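Putative uncharacterized protein (Mycobacterium avium, PDB 2Z6V) probably transfers a sulfonate group from the donor PAPS to an acceptor, as a sulfotransferase (STF9) whose own substrate is not established. Local coordinates at residues A[254-257]-A[258-262]; A[324-328]-A[329-333]; A[368-372]-A[373-377]; A[401-405]-A[406-410]. All blocks are in the same frame, centred on the assembly; numbering follows the deposited sequence.

Contact 1. Residues A[254-257]-A[258-262]; sequences VHIE and ALLKV
His255, Ile256 and Glu257 meet Leu259, Leu260 and Lys261 in a local contact, the opening turn of helix 256-262, with His255 at the N-cap position. The carbonyl O of His255 takes Leu259 N at 3.2 Å in a nearly straight bond (166° at the hydrogen); Ala258 N adds a weak bond to the same oxygen. One residue on, Leu260 N reaches Ile256 O at 3.1 Å, and Lys261 N reaches Glu257 O at 3.3 Å. The helix belongs to a beta-alpha-beta crossover of the parallel sheet: it links strand 244-248 to strand 267-272, which have strand 109-113 between them. On the side facing helix 301-326, Ile256 and Leu260 run side by side, Ile256 CG1 meeting Leu260 CD1 at 4.1 Å. With CG1 anti to the backbone N (chi1 -169°), Ile256 points the same way as Leu260 and also packs on Ala322 of helix 301-326, while Tyr227 of helix 224-238 covers His255, Ala258 and Leu259. Lys261 is bent at chi2 and chi3, which brings CE to 3.8 Å from Glu257 O; its NZ nevertheless stays 5.5 Å from Glu257 OE1, whose salt-bridge partner is Arg325. The His255 side chain leads away from the turn and lies about 7 Å from a bound palmitic acid.

Contact 2. Residues A[324-328]-A[329-333]; sequences ERIGD and ERFFH
Ile326 CD1 lies 3.8 Å from Arg330 CB and 4.0 Å from Phe331 CE2, a small apolar cluster at the turn where helix 301-326 gives way to strand 331-335, an outermost strand of the parallel sheet. The Ile326 and Arg330 side chains cross at about a right angle. Ile326 CG1 stands between its own backbone N and carbonyl carbon (chi1 71°), which sends CD1 toward Arg330 and Phe331. Two carbonyl oxygens lie at the edge of the Phe331 ring, in its plane: Gly327 O, 3.6 Å from CD2, and Asp328 O. Residues 328-330 form a short 3-10 turn between helix and strand. Phe331 N donates to Asp328 O at 3.0 Å, and Arg330 N makes a weak bond to Gly327 O. Gly327 starts the turn by leaving the helix at positive phi (102°), where a CB would press on the carbonyl O of Ile326. Farther out, Arg330 NH2 is held by Ala266 O, Leu260 of helix 256-262 packs on both Ile326 and Arg330, and Asp328 OD1 forms a salt bridge with Arg323. The other carboxylate oxygen faces a water that spans the turn; with more acceptors near it than it has protons, it cannot serve all of them at once, and it sits 2.9 Å from Asp328 OD2 and 2.7 Å from Phe331 O.

Contact 3. Residues A[368-372]-A[373-377]; sequences NWLAH and HPQDR
The imidazole of His373 lies over one face of the Trp369 indole in an offset stack, its centroid 3.9 Å from that of the five-membered ring and the planes 11° apart. His373 ND1 is 3.4 Å above the indole plane, over its centre, and CE1 comes closest at Trp369 NE1, also at 3.4 Å. The neighbouring six-membered ring takes a CH-pi contact from His373 CB, 3.8 Å from its centroid and 13° off the normal, so that both rings of the indole are used. The opposite face of the imidazole has the carbonyl O of His372 above it. At its edge, ND1 donates to Trp369 O at 2.7 Å, with the acceptor lying in the imidazole plane. All this happens where helix 360-371 runs out into a loop: four residues beyond Trp369, the histidine folds its side chain back on the last turn, while its backbone N bonds Leu370 O at 3.2 Å. Trp369 has CG anti to its own N (chi1 -168°), an orientation that turns the indole toward the outgoing chain; its ring also meets Tyr124. Nearby, the Leu370 side chain approaches that of Gln375, both packing on Pro343. The ND1 bond implies a proton on that nitrogen. A side-chain donor thus supplements the weak backbone bond from His372 N at Trp369 O, and together in-plane bond and stack fix both the tilt and the rotation of the imidazole.

Contact 4. Residues A[401-405]-A[406-410]; sequences EYLDT and FDIEL
Apolar contacts come from both sides of the turn: Tyr402 and Leu403 of the last helical turn meet Phe406, Ile408 and Leu410 of the departing chain. Tyr402 CE1 lies 3.6 Å from Phe406 CD2, the rings oblique to each other with planes 64° apart. At the CE2 side of the same tyrosine, Ile408 CD1 approaches to 3.4 Å, its side chain crossing the tyrosine at about a right angle. Leu403 CD2 meets Leu410 CD2 at 4.2 Å; both leucines also pack on Pro275. Tyr402 has CG anti to its backbone N (chi1 -177°), which brings the ring round to the Phe406 side. The motif is the C-terminal end of helix 392-405, where Phe406 is the first residue to leave helical angles and Asp407 is the centre of an inverse gamma turn. Polar contacts tie this exit together. Phe406 N closes the last helical bond to Tyr402 O at 3.1 Å, and Ile408 N makes a weak bond to Phe406 O. A water accepts from Ile408 N at 3.1 Å and can donate to Leu403 O at 3.0 Å, though more acceptors lie near it than it has protons. Thr405 OG1 is modelled over the centre of one Phe406 face, though the threonine's placement is doubtful. Beyond the turn, Tyr402 OH hydrogen-bonds His272 ND1, and Trp270 meets the Phe406 ring edge-to-face.

Overall arrangement
Along the chain the four contacts follow one another in series. Contacts 1 and 2, centres 14 Å apart, touch directly where the turn of helix 256-262 packs on the end of helix 301-326 and the start of strand 331-335; a salt bridge and apolar contacts join them. Contact 4 touches contact 2 through His333 and Phe406, with centres 15 Å apart, so the helix 392-405 exit lies against that strand of the sheet. Contact 3 stands apart at the end of helix 360-371, its nearest atoms about 9 Å from contact 4. Contact 2 thus touches both contact 1 and contact 4, and through contact 4 the chain leaving helix 392-405 packs on an outermost strand of the sulfotransferase sheet.

Contact 1. Residues A[254-257]-A[258-262]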
loop_
_atom_site.group_PDB
_atom_site.type_symbol
_atom_site.label_atom_id
_atom_site.label_comp_id
_atom_site.label_asym_id
_atom_site.label_seq_id
_atom_site.Cartn_x
_atom_site.Cartn_y
_atom_site.Cartn_z
ATOM N N VAL A 254 6.542 -7.788 5.383
ATOM C CA VAL A 254 7.537 -7.349 6.342
ATOM C C VAL A 254 6.934 -7.376 7.742
ATOM O O VAL A 254 7.510 -7.946 8.670
ATOM C CB VAL A 254 8.002 -5.917 6.014
ATOM C CG1 VAL A 254 9.010 -5.446 7.037
ATOM C CG2 VAL A 254 8.595 -5.879 4.605
ATOM N N HIS A 255 5.760 -6.775 7.883
ATOM C CA HIS A 255 5.076 -6.703 9.167
ATOM C C HIS A 255 4.119 -7.874 9.404
ATOM O O HIS A 255 3.170 -7.749 10.184
ATOM C CB HIS A 255 4.286 -5.391 9.249
ATOM C CG HIS A 255 5.058 -4.191 8.793
ATOM N ND1 HIS A 255 6.274 -3.839 9.336
ATOM C CD2 HIS A 255 4.794 -3.272 7.834
ATOM C CE1 HIS A 255 6.727 -2.756 8.731
ATOM N NE2 HIS A 255 5.848 -2.392 7.816
ATOM N N ILE A 256 4.369 -9.012 8.762
ATOM C CA ILE A 256 3.465 -10.154 8.898
ATOM C C ILE A 256 3.185 -10.615 10.329
ATOM O O ILE A 256 2.103 -11.134 10.617
ATOM C CB ILE A 256 3.940 -11.355 8.049
ATOM C CG1 ILE A 256 2.829 -12.409 7.996
ATOM C CG2 ILE A 256 5.239 -11.911 8.604
ATOM C CD1 ILE A 256 2.966 -13.386 6.854
ATOM N N GLU A 257 4.141 -10.413 11.231
ATOM C CA GLU A 257 3.942 -10.806 12.619
ATOM C C GLU A 257 2.870 -9.967 13.329
ATOM O O GLU A 257 2.049 -10.503 14.075
ATOM C CB GLU A 257 5.259 -10.733 13.396
ATOM C CG GLU A 257 6.281 -11.818 13.034
ATOM C CD GLU A 257 5.660 -13.210 12.883
ATOM O OE1 GLU A 257 4.621 -13.475 13.527
ATOM O OE2 GLU A 257 6.217 -14.041 12.129
ATOM N N ALA A 258 2.872 -8.657 13.104
ATOM C CA ALA A 258 1.882 -7.792 13.740
ATOM C C ALA A 258 0.508 -8.014 13.103
ATOM O O ALA A 258 -0.524 -7.957 13.780
ATOM C CB ALA A 258 2.295 -6.329 13.615
ATOM N N LEU A 259 0.506 -8.260 11.793
ATOM C CA LEU A 259 -0.725 -8.519 11.060
ATOM C C LEU A 259 -1.427 -9.731 11.696
ATOM O O LEU A 259 -2.588 -9.645 12.102
ATOM C CB LEU A 259 -0.389 -8.795 9.586
ATOM C CG LEU A 259 -1.502 -9.057 8.563
ATOM C CD1 LEU A 259 -0.914 -9.029 7.165
ATOM C CD2 LEU A 259 -2.162 -10.392 8.812
ATOM N N LEU A 260 -0.709 -10.849 11.801
ATOM C CA LEU A 260 -1.262 -12.072 12.378
ATOM C C LEU A 260 -1.824 -11.861 13.772
ATOM O O LEU A 260 -2.835 -12.465 14.156
ATOM C CB LEU A 260 -0.202 -13.167 12.405
ATOM C CG LEU A 260 0.037 -13.741 11.009
ATOM C CD1 LEU A 260 1.210 -14.710 11.029
ATOM C CD2 LEU A 260 -1.236 -14.422 10.526
ATOM N N LYS A 261 -1.163 -10.995 14.528
ATOM C CA LYS A 261 -1.592 -10.672 15.878
ATOM C C LYS A 261 -3.011 -10.081 15.851
ATOM O O LYS A 261 -3.867 -10.491 16.623
ATOM C CB LYS A 261 -0.629 -9.655 16.486
ATOM C CG LYS A 261 -0.486 -9.739 17.984
ATOM C CD LYS A 261 0.546 -10.786 18.359
ATOM C CE LYS A 261 1.933 -10.367 17.897
ATOM N NZ LYS A 261 2.972 -11.346 18.328
ATOM N N VAL A 262 -3.250 -9.129 14.948
ATOM C CA VAL A 262 -4.546 -8.451 14.812
ATOM C C VAL A 262 -5.580 -9.199 13.959
ATOM O O VAL A 262 -6.782 -9.132 14.233
ATOM C CB VAL A 262 -4.345 -7.028 14.242
ATOM C CG1 VAL A 262 -5.686 -6.392 13.888
ATOM C CG2 VAL A 262 -3.600 -6.180 15.260
#

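Contact 2. Residues A[324-328]-A[329-333]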
loop_
_atom_site.group_PDB
_atom_site.type_symbol
_atom_site.label_atom_id
_atom_site.label_comp_id
_atom_site.label_asym_id
_atom_site.label_seq_id
_atom_site.Cartn_x
_atom_site.Cartn_y
_atom_site.Cartn_z
ATOM N N GLU A 324 7.388 -20.798 7.740
ATOM C CA GLU A 324 8.047 -21.953 8.320
ATOM C C GLU A 324 7.374 -22.310 9.643
ATOM O O GLU A 324 7.237 -23.483 9.994
ATOM C CB GLU A 324 9.536 -21.656 8.546
ATOM C CG GLU A 324 10.285 -22.768 9.260
ATOM C CD GLU A 324 11.787 -22.560 9.283
ATOM O OE1 GLU A 324 12.242 -21.477 9.711
ATOM O OE2 GLU A 324 12.519 -23.489 8.879
ATOM N N ARG A 325 6.920 -21.286 10.355
ATOM C CA ARG A 325 6.291 -21.477 11.648
ATOM C C ARG A 325 4.834 -21.905 11.613
ATOM O O ARG A 325 4.447 -22.805 12.360
ATOM C CB ARG A 325 6.431 -20.200 12.482
ATOM C CG ARG A 325 5.639 -20.216 13.775
ATOM C CD ARG A 325 6.021 -19.043 14.655
ATOM N NE ARG A 325 5.759 -17.756 14.013
ATOM C CZ ARG A 325 4.554 -17.208 13.896
ATOM N NH1 ARG A 325 3.487 -17.834 14.386
ATOM N NH2 ARG A 325 4.413 -16.040 13.283
ATOM N N ILE A 326 4.032 -21.280 10.749
ATOM C CA ILE A 326 2.604 -21.591 10.679
ATOM C C ILE A 326 2.161 -22.546 9.564
ATOM O O ILE A 326 1.016 -23.012 9.566
ATOM C CB ILE A 326 1.764 -20.287 10.597
ATOM C CG1 ILE A 326 1.939 -19.623 9.225
ATOM C CG2 ILE A 326 2.184 -19.327 11.725
ATOM C CD1 ILE A 326 1.205 -18.315 9.085
ATOM N N GLY A 327 3.053 -22.838 8.618
ATOM C CA GLY A 327 2.714 -23.758 7.544
ATOM C C GLY A 327 2.383 -23.137 6.198
ATOM O O GLY A 327 1.812 -22.047 6.122
ATOM N N ASP A 328 2.730 -23.840 5.127
ATOM C CA ASP A 328 2.465 -23.355 3.782
ATOM C C ASP A 328 0.973 -23.245 3.483
ATOM O O ASP A 328 0.560 -22.422 2.664
ATOM C CB ASP A 328 3.088 -24.283 2.749
ATOM C CG ASP A 328 2.962 -23.743 1.337
ATOM O OD1 ASP A 328 3.652 -22.746 1.029
ATOM O OD2 ASP A 328 2.175 -24.308 0.539
ATOM N N GLU A 329 0.170 -24.074 4.143
ATOM C CA GLU A 329 -1.270 -24.077 3.914
ATOM C C GLU A 329 -1.987 -22.770 4.305
ATOM O O GLU A 329 -3.122 -22.536 3.900
ATOM C CB GLU A 329 -1.905 -25.275 4.639
ATOM C CG GLU A 329 -1.955 -25.155 6.155
ATOM C CD GLU A 329 -2.332 -26.463 6.844
ATOM O OE1 GLU A 329 -2.935 -27.349 6.188
ATOM O OE2 GLU A 329 -2.035 -26.600 8.050
ATOM N N ARG A 330 -1.332 -21.922 5.089
ATOM C CA ARG A 330 -1.936 -20.656 5.494
ATOM C C ARG A 330 -1.828 -19.619 4.370
ATOM O O ARG A 330 -2.366 -18.512 4.473
ATOM C CB ARG A 330 -1.246 -20.110 6.754
ATOM C CG ARG A 330 -1.581 -20.847 8.053
ATOM C CD ARG A 330 -3.068 -20.767 8.384
ATOM N NE ARG A 330 -3.566 -19.393 8.454
ATOM C CZ ARG A 330 -3.244 -18.507 9.399
ATOM N NH1 ARG A 330 -2.410 -18.839 10.380
ATOM N NH2 ARG A 330 -3.769 -17.282 9.369
ATOM N N PHE A 331 -1.136 -19.992 3.299
ATOM C CA PHE A 331 -0.925 -19.100 2.166
ATOM C C PHE A 331 -1.447 -19.652 0.843
ATOM O O PHE A 331 -1.638 -20.860 0.679
ATOM C CB PHE A 331 0.570 -18.836 1.964
ATOM C CG PHE A 331 1.261 -18.241 3.147
ATOM C CD1 PHE A 331 1.487 -16.874 3.218
ATOM C CD2 PHE A 331 1.716 -19.052 4.179
ATOM C CE1 PHE A 331 2.161 -16.317 4.305
ATOM C CE2 PHE A 331 2.391 -18.510 5.271
ATOM C CZ PHE A 331 2.615 -17.139 5.334
ATOM N N PHE A 332 -1.683 -18.739 -0.095
ATOM C CA PHE A 332 -2.078 -19.115 -1.440
ATOM C C PHE A 332 -0.983 -18.457 -2.261
ATOM O O PHE A 332 -0.661 -17.293 -2.034
ATOM C CB PHE A 332 -3.424 -18.528 -1.872
ATOM C CG PHE A 332 -3.779 -18.892 -3.283
ATOM C CD1 PHE A 332 -4.434 -20.090 -3.562
ATOM C CD2 PHE A 332 -3.328 -18.114 -4.349
ATOM C CE1 PHE A 332 -4.622 -20.512 -4.877
ATOM C CE2 PHE A 332 -3.511 -18.527 -5.671
ATOM C CZ PHE A 332 -4.157 -19.729 -5.935
ATOM N N HIS A 333 -0.397 -19.177 -3.206
ATOM C CA HIS A 333 0.666 -18.561 -3.980
ATOM C C HIS A 333 0.252 -18.118 -5.360
ATOM O O HIS A 333 -0.074 -18.918 -6.232
ATOM C CB HIS A 333 1.882 -19.484 -4.033
ATOM C CG HIS A 333 2.478 -19.727 -2.687
ATOM N ND1 HIS A 333 2.435 -20.956 -2.063
ATOM C CD2 HIS A 333 3.037 -18.873 -1.798
ATOM C CE1 HIS A 333 2.938 -20.845 -0.847
ATOM N NE2 HIS A 333 3.310 -19.591 -0.661
HETATM O O HOH W 1 -0.329 -23.101 -0.148
#

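Contact 3. Residues A[368-372]-A[373-377]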
loop_
_atom_site.group_PDB
_atom_site.type_symbol
_atom_site.label_atom_id
_atom_site.label_comp_id
_atom_site.label_asym_id
_atom_site.label_seq_id
_atom_site.Cartn_x
_atom_site.Cartn_y
_atom_site.Cartn_z
ATOM N N ASN A 368 -15.677 -9.933 -17.832
ATOM C CA ASN A 368 -15.988 -8.662 -18.458
ATOM C C ASN A 368 -14.891 -7.649 -18.156
ATOM O O ASN A 368 -14.564 -6.811 -19.003
ATOM C CB ASN A 368 -17.324 -8.129 -17.954
ATOM C CG ASN A 368 -17.509 -6.660 -18.266
ATOM O OD1 ASN A 368 -17.452 -6.249 -19.424
ATOM N ND2 ASN A 368 -17.722 -5.853 -17.228
ATOM N N TRP A 369 -14.327 -7.723 -16.952
ATOM C CA TRP A 369 -13.271 -6.803 -16.567
ATOM C C TRP A 369 -12.013 -7.071 -17.384
ATOM O O TRP A 369 -11.425 -6.147 -17.939
ATOM C CB TRP A 369 -12.946 -6.934 -15.075
ATOM C CG TRP A 369 -12.078 -5.815 -14.576
ATOM C CD1 TRP A 369 -12.493 -4.588 -14.137
ATOM C CD2 TRP A 369 -10.648 -5.775 -14.583
ATOM N NE1 TRP A 369 -11.409 -3.784 -13.880
ATOM C CE2 TRP A 369 -10.264 -4.486 -14.145
ATOM C CE3 TRP A 369 -9.652 -6.702 -14.921
ATOM C CZ2 TRP A 369 -8.924 -4.099 -14.037
ATOM C CZ3 TRP A 369 -8.317 -6.320 -14.815
ATOM C CH2 TRP A 369 -7.966 -5.026 -14.376
ATOM N N LEU A 370 -11.605 -8.334 -17.462
ATOM C CA LEU A 370 -10.407 -8.715 -18.212
ATOM C C LEU A 370 -10.495 -8.361 -19.695
ATOM O O LEU A 370 -9.497 -7.993 -20.322
ATOM C CB LEU A 370 -10.157 -10.217 -18.079
ATOM C CG LEU A 370 -9.625 -10.724 -16.744
ATOM C CD1 LEU A 370 -9.797 -12.235 -16.653
ATOM C CD2 LEU A 370 -8.161 -10.318 -16.607
ATOM N N ALA A 371 -11.694 -8.488 -20.252
ATOM C CA ALA A 371 -11.919 -8.192 -21.657
ATOM C C ALA A 371 -11.657 -6.720 -21.932
ATOM O O ALA A 371 -11.119 -6.361 -22.979
ATOM C CB ALA A 371 -13.347 -8.544 -22.036
ATOM N N HIS A 372 -12.039 -5.873 -20.980
ATOM C CA HIS A 372 -11.869 -4.433 -21.124
ATOM C C HIS A 372 -10.554 -3.914 -20.563
ATOM O O HIS A 372 -10.302 -2.713 -20.570
ATOM C CB HIS A 372 -13.042 -3.711 -20.463
ATOM C CG HIS A 372 -14.363 -4.005 -21.101
ATOM N ND1 HIS A 372 -15.551 -3.486 -20.631
ATOM C CD2 HIS A 372 -14.682 -4.759 -22.182
ATOM C CE1 HIS A 372 -16.544 -3.907 -21.394
ATOM N NE2 HIS A 372 -16.044 -4.680 -22.342
ATOM N N HIS A 373 -9.712 -4.814 -20.075
ATOM C CA HIS A 373 -8.430 -4.395 -19.533
ATOM C C HIS A 373 -7.321 -5.361 -19.920
ATOM O O HIS A 373 -6.835 -6.138 -19.094
ATOM C CB HIS A 373 -8.506 -4.262 -18.009
ATOM C CG HIS A 373 -9.499 -3.244 -17.540
ATOM N ND1 HIS A 373 -10.836 -3.532 -17.361
ATOM C CD2 HIS A 373 -9.353 -1.933 -17.231
ATOM C CE1 HIS A 373 -11.470 -2.444 -16.960
ATOM N NE2 HIS A 373 -10.594 -1.460 -16.874
ATOM N N PRO A 374 -6.903 -5.325 -21.193
ATOM C CA PRO A 374 -5.836 -6.224 -21.637
ATOM C C PRO A 374 -4.607 -6.041 -20.757
ATOM O O PRO A 374 -4.339 -4.942 -20.265
ATOM C CB PRO A 374 -5.604 -5.796 -23.085
ATOM C CG PRO A 374 -5.976 -4.342 -23.074
ATOM C CD PRO A 374 -7.232 -4.343 -22.239
ATOM N N GLN A 375 -3.866 -7.123 -20.552
ATOM C CA GLN A 375 -2.680 -7.076 -19.713
ATOM C C GLN A 375 -1.417 -7.294 -20.529
ATOM O O GLN A 375 -1.437 -7.990 -21.544
ATOM C CB GLN A 375 -2.786 -8.135 -18.616
ATOM C CG GLN A 375 -2.999 -9.537 -19.152
ATOM C CD GLN A 375 -3.351 -10.533 -18.065
ATOM O OE1 GLN A 375 -2.607 -10.702 -17.097
ATOM N NE2 GLN A 375 -4.490 -11.201 -18.222
ATOM N N ASP A 376 -0.321 -6.689 -20.076
ATOM C CA ASP A 376 0.969 -6.809 -20.751
ATOM C C ASP A 376 1.434 -8.264 -20.801
ATOM O O ASP A 376 1.630 -8.906 -19.768
ATOM C CB ASP A 376 2.028 -5.952 -20.041
ATOM C CG ASP A 376 1.764 -4.456 -20.175
ATOM O OD1 ASP A 376 2.575 -3.658 -19.654
ATOM O OD2 ASP A 376 0.752 -4.076 -20.801
ATOM N N ARG A 377 1.605 -8.773 -22.014
ATOM C CA ARG A 377 2.047 -10.143 -22.232
ATOM C C ARG A 377 3.289 -10.423 -21.385
ATOM O O ARG A 377 4.034 -9.504 -21.043
ATOM C CB ARG A 377 2.373 -10.335 -23.717
ATOM C CG ARG A 377 2.390 -11.776 -24.198
ATOM C CD ARG A 377 2.767 -11.847 -25.676
ATOM N NE ARG A 377 2.386 -13.118 -26.291
ATOM C CZ ARG A 377 1.128 -13.497 -26.512
ATOM N NH1 ARG A 377 0.120 -12.704 -26.170
ATOM N NH2 ARG A 377 0.876 -14.671 -27.075
#

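Contact 4. Residues A[401-405]-A[406-410]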
loop_
_atom_site.group_PDB
_atom_site.type_symbol
_atom_site.label_atom_id
_atom_site.label_comp_id
_atom_site.label_asym_id
_atom_site.label_seq_id
_atom_site.Cartn_x
_atom_site.Cartn_y
_atom_site.Cartn_z
ATOM N N GLU A 401 17.065 -18.551 -0.945
ATOM C CA GLU A 401 16.049 -19.400 -0.331
ATOM C C GLU A 401 14.727 -19.204 -1.051
ATOM O O GLU A 401 14.107 -20.157 -1.508
ATOM C CB GLU A 401 15.868 -19.043 1.146
ATOM C CG GLU A 401 15.048 -20.063 1.926
ATOM C CD GLU A 401 14.459 -19.501 3.212
ATOM O OE1 GLU A 401 15.126 -18.680 3.881
ATOM O OE2 GLU A 401 13.323 -19.898 3.560
ATOM N N TYR A 402 14.311 -17.948 -1.145
ATOM C CA TYR A 402 13.069 -17.573 -1.802
ATOM C C TYR A 402 12.872 -18.269 -3.149
ATOM O O TYR A 402 11.829 -18.878 -3.397
ATOM C CB TYR A 402 13.042 -16.057 -2.000
ATOM C CG TYR A 402 11.766 -15.537 -2.617
ATOM C CD1 TYR A 402 10.550 -15.666 -1.950
ATOM C CD2 TYR A 402 11.773 -14.903 -3.861
ATOM C CE1 TYR A 402 9.375 -15.178 -2.500
ATOM C CE2 TYR A 402 10.600 -14.411 -4.420
ATOM C CZ TYR A 402 9.406 -14.552 -3.732
ATOM O OH TYR A 402 8.231 -14.069 -4.260
ATOM N N LEU A 403 13.866 -18.165 -4.025
ATOM C CA LEU A 403 13.768 -18.783 -5.343
ATOM C C LEU A 403 13.813 -20.293 -5.228
ATOM O O LEU A 403 13.304 -21.009 -6.091
ATOM C CB LEU A 403 14.900 -18.299 -6.257
ATOM C CG LEU A 403 14.780 -16.856 -6.753
ATOM C CD1 LEU A 403 16.053 -16.442 -7.462
ATOM C CD2 LEU A 403 13.582 -16.739 -7.681
ATOM N N ASP A 404 14.413 -20.777 -4.148
ATOM C CA ASP A 404 14.524 -22.206 -3.940
ATOM C C ASP A 404 13.234 -22.833 -3.425
ATOM O O ASP A 404 12.914 -23.976 -3.760
ATOM C CB ASP A 404 15.657 -22.512 -2.968
ATOM C CG ASP A 404 15.862 -23.990 -2.783
ATOM O OD1 ASP A 404 16.186 -24.666 -3.785
ATOM O OD2 ASP A 404 15.688 -24.478 -1.645
ATOM N N THR A 405 12.487 -22.095 -2.614
ATOM C CA THR A 405 11.251 -22.637 -2.081
ATOM C C THR A 405 10.040 -22.401 -2.986
ATOM O O THR A 405 9.076 -23.163 -2.945
ATOM C CB THR A 405 10.973 -22.089 -0.654
ATOM O OG1 THR A 405 9.656 -21.528 -0.594
ATOM C CG2 THR A 405 11.988 -21.047 -0.271
ATOM N N PHE A 406 10.096 -21.362 -3.813
ATOM C CA PHE A 406 8.991 -21.041 -4.715
ATOM C C PHE A 406 9.412 -21.133 -6.178
ATOM O O PHE A 406 10.436 -20.585 -6.576
ATOM C CB PHE A 406 8.460 -19.640 -4.412
ATOM C CG PHE A 406 7.859 -19.507 -3.045
ATOM C CD1 PHE A 406 6.711 -20.211 -2.708
ATOM C CD2 PHE A 406 8.444 -18.679 -2.092
ATOM C CE1 PHE A 406 6.149 -20.096 -1.439
ATOM C CE2 PHE A 406 7.889 -18.554 -0.814
ATOM C CZ PHE A 406 6.738 -19.265 -0.488
ATOM N N ASP A 407 8.607 -21.824 -6.974
ATOM C CA ASP A 407 8.890 -22.023 -8.388
ATOM C C ASP A 407 8.505 -20.808 -9.223
ATOM O O ASP A 407 7.434 -20.777 -9.840
ATOM C CB ASP A 407 8.146 -23.270 -8.874
ATOM C CG ASP A 407 8.382 -23.560 -10.341
ATOM O OD1 ASP A 407 9.563 -23.626 -10.755
ATOM O OD2 ASP A 407 7.380 -23.729 -11.077
ATOM N N ILE A 408 9.389 -19.815 -9.252
ATOM C CA ILE A 408 9.133 -18.583 -9.991
ATOM C C ILE A 408 9.775 -18.545 -11.369
ATOM O O ILE A 408 10.977 -18.774 -11.519
ATOM C CB ILE A 408 9.615 -17.354 -9.196
ATOM C CG1 ILE A 408 8.861 -17.274 -7.866
ATOM C CG2 ILE A 408 9.412 -16.086 -10.027
ATOM C CD1 ILE A 408 9.282 -16.121 -6.989
ATOM N N GLU A 409 8.958 -18.237 -12.370
ATOM C CA GLU A 409 9.405 -18.156 -13.757
ATOM C C GLU A 409 10.107 -16.817 -13.983
ATOM O O GLU A 409 9.473 -15.768 -13.982
ATOM C CB GLU A 409 8.190 -18.291 -14.674
ATOM C CG GLU A 409 8.496 -18.538 -16.134
ATOM C CD GLU A 409 7.290 -19.104 -16.871
ATOM O OE1 GLU A 409 6.781 -20.166 -16.442
ATOM O OE2 GLU A 409 6.853 -18.491 -17.871
ATOM N N LEU A 410 11.419 -16.853 -14.175
ATOM C CA LEU A 410 12.183 -15.629 -14.371
ATOM C C LEU A 410 11.983 -14.957 -15.728
ATOM O O LEU A 410 11.650 -15.608 -16.720
ATOM C CB LEU A 410 13.667 -15.907 -14.148
ATOM C CG LEU A 410 14.019 -16.435 -12.754
ATOM C CD1 LEU A 410 15.526 -16.613 -12.655
ATOM C CD2 LEU A 410 13.522 -15.467 -11.683
HETATM O O HOH W 2 12.390 -20.405 -8.866
#